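Local coordinates for lipopolysaccharide heptosyltransferase 2 (Escherichia coli, PDB 1PSW), which catalyses the transfer of the second heptose from ADP-L-glycero-beta-D-manno-heptose onto the heptosyl-Kdo2-lipid A module during assembly of the lipopolysaccharide core, at residues 184-189 with 263-268; 281-286 with 300-305. All coordinates share one frame; numbering follows the deposited sequence.

Overall arrangement
Both contacts pair parallel neighbours in one six-stranded sheet, the core of the C-terminal Rossmann-like half of this GT-B glycosyltransferase. Contact 1 joins the first and fourth strands of that half mid-sheet, and nearly all of its touching residues are buried; contact 2 joins the last two and ends on an edge strand, 302-306, near which K301 and R303 lie partly exposed and V304 is exposed. Strand 283-287 lies next to 264-268, so the contacts follow each other across the sheet, T267 O and L286 N 2.8 Å apart, probably hydrogen-bonded. Both share backbone bonds and apolar packing; contact 1 adds an asparagine amide and a water, while at contact 2 two waters lie between R281 and K301.

Contact 1: residues 184-189 with 263-268; sequences GFCPGA and KAIVTN
The amide nitrogen ND2 of N268 reaches two carbonyls of the loop that leaves the C-terminal end of strand 184-186. Its bond to G188 O is nearly straight at the hydrogen (2.9 Å, 171°), the oxygen lying in the plane of the amide while the nitrogen sits well above the carbonyl plane; a second, weak bond goes to P187 O. The other end of the amide is fixed as well, since OD1 accepts from W197 N, which sets the flip of the group. Beside it, water 1 donates to G188 O (2.7 Å) and to T267 OG1 (2.7 Å), bridging the two segments. T267 holds OG1 anti to its own N (chi1 179°), from where it donates to N268 O and lies 3.3 Å from C186 CB.

Upstream the strands, first and fourth and central in the 3-2-1-4-5-6 Rossmann-type sheet of the GT-B enzyme's C-terminal half, run parallel, 12° apart, G184 N bonding A264 O, V266 N bonding G184 O and C186 N bonding V266 O. On the face carrying I265, its CD1 leans over the bare CA of G184 (3.8 Å); on the other, F185 and V266 point the same way, CE1 to CG2 at 3.9 Å.

Helix 271-278 packs on C186, I265 and T267, while helix 199-211 meets F185, P187 and V266 from the opposite face; strands 215-218 and 283-287 flank the pair within the sheet.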
loop_
_atom_site.group_PDB
_atom_site.type_symbol
_atom_site.label_atom_id
_atom_site.label_comp_id
_atom_site.label_asym_id
_atom_site.label_seq_id
_atom_site.Cartn_x
_atom_site.Cartn_y
_atom_site.Cartn_z
ATOM N N GLY A 184 8.476 3.203 13.399
ATOM C CA GLY A 184 7.073 3.416 13.115
ATOM C C GLY A 184 6.251 2.152 13.310
ATOM O O GLY A 184 6.710 1.062 12.988
ATOM N N PHE A 185 5.048 2.301 13.866
ATOM C CA PHE A 185 4.121 1.182 14.082
ATOM C C PHE A 185 2.868 1.438 13.241
ATOM O O PHE A 185 2.421 2.574 13.120
ATOM C CB PHE A 185 3.661 1.092 15.554
ATOM C CG PHE A 185 4.712 0.613 16.529
ATOM C CD1 PHE A 185 5.980 0.247 16.105
ATOM C CD2 PHE A 185 4.407 0.522 17.891
ATOM C CE1 PHE A 185 6.948 -0.203 17.019
ATOM C CE2 PHE A 185 5.358 0.078 18.816
ATOM C CZ PHE A 185 6.632 -0.287 18.375
ATOM N N CYS A 186 2.298 0.380 12.676
ATOM C CA CYS A 186 1.068 0.476 11.887
ATOM C C CYS A 186 0.178 -0.610 12.488
ATOM O O CYS A 186 0.029 -1.687 11.921
ATOM C CB CYS A 186 1.346 0.173 10.413
ATOM S SG CYS A 186 2.529 1.283 9.614
ATOM N N PRO A 187 -0.432 -0.330 13.650
ATOM C CA PRO A 187 -1.308 -1.245 14.393
ATOM C C PRO A 187 -2.674 -1.607 13.815
ATOM O O PRO A 187 -3.314 -2.546 14.293
ATOM C CB PRO A 187 -1.417 -0.566 15.750
ATOM C CG PRO A 187 -1.466 0.877 15.373
ATOM C CD PRO A 187 -0.387 0.990 14.304
ATOM N N GLY A 188 -3.116 -0.877 12.798
ATOM C CA GLY A 188 -4.412 -1.162 12.206
ATOM C C GLY A 188 -4.359 -2.261 11.166
ATOM O O GLY A 188 -3.316 -2.882 10.960
ATOM N N ALA A 189 -5.489 -2.507 10.511
ATOM C CA ALA A 189 -5.580 -3.532 9.481
ATOM C C ALA A 189 -6.943 -3.426 8.823
ATOM O O ALA A 189 -7.975 -3.553 9.484
ATOM C CB ALA A 189 -5.396 -4.916 10.089
ATOM N N LYS A 263 13.560 4.467 11.067
ATOM C CA LYS A 263 14.665 3.513 10.951
ATOM C C LYS A 263 14.144 2.114 10.624
ATOM O O LYS A 263 14.854 1.301 10.024
ATOM C CB LYS A 263 15.458 3.468 12.255
ATOM C CG LYS A 263 16.068 4.801 12.659
ATOM C CD LYS A 263 17.184 5.211 11.721
ATOM C CE LYS A 263 17.775 6.546 12.135
ATOM N NZ LYS A 263 18.979 6.871 11.325
ATOM N N ALA A 264 12.911 1.839 11.043
ATOM C CA ALA A 264 12.264 0.558 10.794
ATOM C C ALA A 264 10.774 0.701 11.037
ATOM O O ALA A 264 10.328 1.653 11.678
ATOM C CB ALA A 264 12.835 -0.529 11.701
ATOM N N ILE A 265 10.016 -0.263 10.525
ATOM C CA ILE A 265 8.564 -0.269 10.648
ATOM C C ILE A 265 8.092 -1.630 11.139
ATOM O O ILE A 265 8.664 -2.652 10.775
ATOM C CB ILE A 265 7.890 -0.009 9.272
ATOM C CG1 ILE A 265 8.349 1.346 8.709
ATOM C CG2 ILE A 265 6.381 -0.066 9.411
ATOM C CD1 ILE A 265 7.944 2.550 9.542
ATOM N N VAL A 266 7.071 -1.636 11.991
ATOM C CA VAL A 266 6.479 -2.877 12.487
ATOM C C VAL A 266 5.021 -2.729 12.080
ATOM O O VAL A 266 4.398 -1.701 12.369
ATOM C CB VAL A 266 6.566 -2.997 14.020
ATOM C CG1 VAL A 266 5.934 -4.303 14.480
ATOM C CG2 VAL A 266 8.014 -2.933 14.465
ATOM N N THR A 267 4.471 -3.736 11.409
ATOM C CA THR A 267 3.095 -3.640 10.944
ATOM C C THR A 267 2.420 -4.999 10.775
ATOM O O THR A 267 3.079 -6.036 10.730
ATOM C CB THR A 267 3.050 -2.943 9.569
ATOM O OG1 THR A 267 1.696 -2.868 9.107
ATOM C CG2 THR A 267 3.864 -3.733 8.561
ATOM N N ASN A 268 1.096 -4.963 10.689
ATOM C CA ASN A 268 0.299 -6.153 10.451
ATOM C C ASN A 268 0.170 -6.237 8.927
ATOM O O ASN A 268 0.694 -5.390 8.202
ATOM C CB ASN A 268 -1.110 -5.987 11.036
ATOM C CG ASN A 268 -1.104 -5.599 12.495
ATOM O OD1 ASN A 268 -0.462 -6.240 13.324
ATOM N ND2 ASN A 268 -1.846 -4.544 12.819
HETATM O O HOH W 1 -0.853 -2.557 9.824
#

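Contact 2: residues 281-286 with 300-305; sequences RPLVAL and HKARVI
Strands 283-286 and 302-305 run parallel at 24°, their axes 4.7 Å apart at closest, joined by four backbone bonds from L283 N to K301 O (3.2 Å) through to I305 N to A285 O (2.9 Å). On the face of V284 and L286, I305 carries the packing: its side chain crosses that of V284 obliquely, CD1 to CG1 3.6 Å, and runs beside that of L286, CD1 4.0 Å from L286 CD2. On the opposite face L283 CD2 rests on A302 CB (3.8 Å), and A285 CB faces V304 CG2. These are the last two strands of the 3-2-1-4-5-6 Rossmann-type sheet, with helix 332-347 against V284, L286, R303 and I305, and helix 271-278 against L283 and A285. R303 bends at chi2 (-60°), which turns its guanidinium back along its own segment, where NH1 donates to A302 O (3.0 Å) and H300 O; an alanine here would probably leave both carbonyls without this donor and the turn before the strand less firmly held. At the start R281 lays its guanidinium over P282 CD and its NH1 forms a salt bridge with E346 OE2, while water 2, weakly held by R281 NH2, also accepts from K301 NZ.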
loop_
_atom_site.group_PDB
_atom_site.type_symbol
_atom_site.label_atom_id
_atom_site.label_comp_id
_atom_site.label_asym_id
_atom_site.label_seq_id
_atom_site.Cartn_x
_atom_site.Cartn_y
_atom_site.Cartn_z
ATOM N N ARG A 281 12.220 0.398 3.435
ATOM C CA ARG A 281 12.557 0.608 4.834
ATOM C C ARG A 281 12.576 -0.755 5.525
ATOM O O ARG A 281 11.794 -1.638 5.176
ATOM C CB ARG A 281 11.499 1.498 5.512
ATOM C CG ARG A 281 11.455 2.964 5.064
ATOM C CD ARG A 281 12.575 3.780 5.700
ATOM N NE ARG A 281 13.853 3.484 5.095
ATOM C CZ ARG A 281 14.992 3.352 5.757
ATOM N NH1 ARG A 281 15.038 3.488 7.076
ATOM N NH2 ARG A 281 16.093 3.063 5.077
ATOM N N PRO A 282 13.486 -0.962 6.492
ATOM C CA PRO A 282 13.495 -2.264 7.167
ATOM C C PRO A 282 12.111 -2.407 7.781
ATOM O O PRO A 282 11.576 -1.451 8.340
ATOM C CB PRO A 282 14.576 -2.098 8.223
ATOM C CG PRO A 282 15.544 -1.162 7.554
ATOM C CD PRO A 282 14.626 -0.133 6.921
ATOM N N LEU A 283 11.533 -3.592 7.672
ATOM C CA LEU A 283 10.196 -3.796 8.192
ATOM C C LEU A 283 9.948 -5.211 8.680
ATOM O O LEU A 283 10.483 -6.175 8.144
ATOM C CB LEU A 283 9.177 -3.414 7.108
ATOM C CG LEU A 283 7.723 -3.870 7.204
ATOM C CD1 LEU A 283 6.765 -2.716 6.932
ATOM C CD2 LEU A 283 7.513 -4.989 6.201
ATOM N N VAL A 284 9.146 -5.316 9.728
ATOM C CA VAL A 284 8.786 -6.609 10.293
ATOM C C VAL A 284 7.270 -6.677 10.139
ATOM O O VAL A 284 6.550 -5.850 10.701
ATOM C CB VAL A 284 9.160 -6.704 11.791
ATOM C CG1 VAL A 284 8.712 -8.049 12.355
ATOM C CG2 VAL A 284 10.658 -6.543 11.967
ATOM N N ALA A 285 6.799 -7.653 9.370
ATOM C CA ALA A 285 5.379 -7.839 9.109
ATOM C C ALA A 285 4.836 -9.036 9.888
ATOM O O ALA A 285 5.298 -10.163 9.729
ATOM C CB ALA A 285 5.156 -8.025 7.615
ATOM N N LEU A 286 3.846 -8.769 10.736
ATOM C CA LEU A 286 3.241 -9.789 11.584
ATOM C C LEU A 286 1.968 -10.395 11.012
ATOM O O LEU A 286 0.972 -9.695 10.792
ATOM C CB LEU A 286 2.961 -9.188 12.958
ATOM C CG LEU A 286 4.142 -8.390 13.524
ATOM C CD1 LEU A 286 3.775 -7.862 14.906
ATOM C CD2 LEU A 286 5.397 -9.274 13.608
ATOM N N HIS A 300 13.463 -6.443 -0.132
ATOM C CA HIS A 300 14.487 -7.343 0.380
ATOM C C HIS A 300 14.786 -7.071 1.853
ATOM O O HIS A 300 15.418 -7.887 2.514
ATOM C CB HIS A 300 15.780 -7.196 -0.418
ATOM C CG HIS A 300 15.701 -7.724 -1.814
ATOM N ND1 HIS A 300 16.778 -7.699 -2.677
ATOM C CD2 HIS A 300 14.684 -8.296 -2.506
ATOM C CE1 HIS A 300 16.430 -8.230 -3.834
ATOM N NE2 HIS A 300 15.162 -8.602 -3.756
ATOM N N LYS A 301 14.316 -5.934 2.365
ATOM C CA LYS A 301 14.573 -5.560 3.751
ATOM C C LYS A 301 13.413 -5.878 4.680
ATOM O O LYS A 301 13.413 -5.477 5.842
ATOM C CB LYS A 301 14.932 -4.070 3.832
ATOM C CG LYS A 301 16.178 -3.697 3.028
ATOM C CD LYS A 301 16.731 -2.335 3.423
ATOM C CE LYS A 301 18.033 -2.049 2.686
ATOM N NZ LYS A 301 18.795 -0.906 3.271
ATOM N N ALA A 302 12.432 -6.614 4.164
ATOM C CA ALA A 302 11.270 -7.017 4.950
ATOM C C ALA A 302 11.441 -8.441 5.488
ATOM O O ALA A 302 12.095 -9.283 4.870
ATOM C CB ALA A 302 10.010 -6.942 4.093
ATOM N N ARG A 303 10.861 -8.688 6.655
ATOM C CA ARG A 303 10.887 -10.000 7.279
ATOM C C ARG A 303 9.456 -10.255 7.731
ATOM O O ARG A 303 8.776 -9.348 8.227
ATOM C CB ARG A 303 11.833 -10.033 8.485
ATOM C CG ARG A 303 13.311 -9.864 8.130
ATOM C CD ARG A 303 13.790 -10.965 7.183
ATOM N NE ARG A 303 15.228 -10.896 6.916
ATOM C CZ ARG A 303 15.810 -10.020 6.099
ATOM N NH1 ARG A 303 15.083 -9.117 5.450
ATOM N NH2 ARG A 303 17.127 -10.050 5.930
ATOM N N VAL A 304 9.001 -11.486 7.540
ATOM C CA VAL A 304 7.652 -11.872 7.909
ATOM C C VAL A 304 7.680 -12.851 9.063
ATOM O O VAL A 304 8.470 -13.796 9.074
ATOM C CB VAL A 304 6.912 -12.526 6.725
ATOM C CG1 VAL A 304 5.668 -13.250 7.226
ATOM C CG2 VAL A 304 6.516 -11.454 5.695
ATOM N N ILE A 305 6.827 -12.612 10.048
ATOM C CA ILE A 305 6.730 -13.502 11.194
ATOM C C ILE A 305 5.319 -14.063 11.230
ATOM O O ILE A 305 4.338 -13.315 11.234
ATOM C CB ILE A 305 7.003 -12.763 12.512
ATOM C CG1 ILE A 305 8.409 -12.144 12.470
ATOM C CG2 ILE A 305 6.885 -13.732 13.692
ATOM C CD1 ILE A 305 8.775 -11.367 13.718
HETATM O O HOH W 2 17.994 1.124 5.575
HETATM O O HOH W 3 16.945 0.740 2.907
#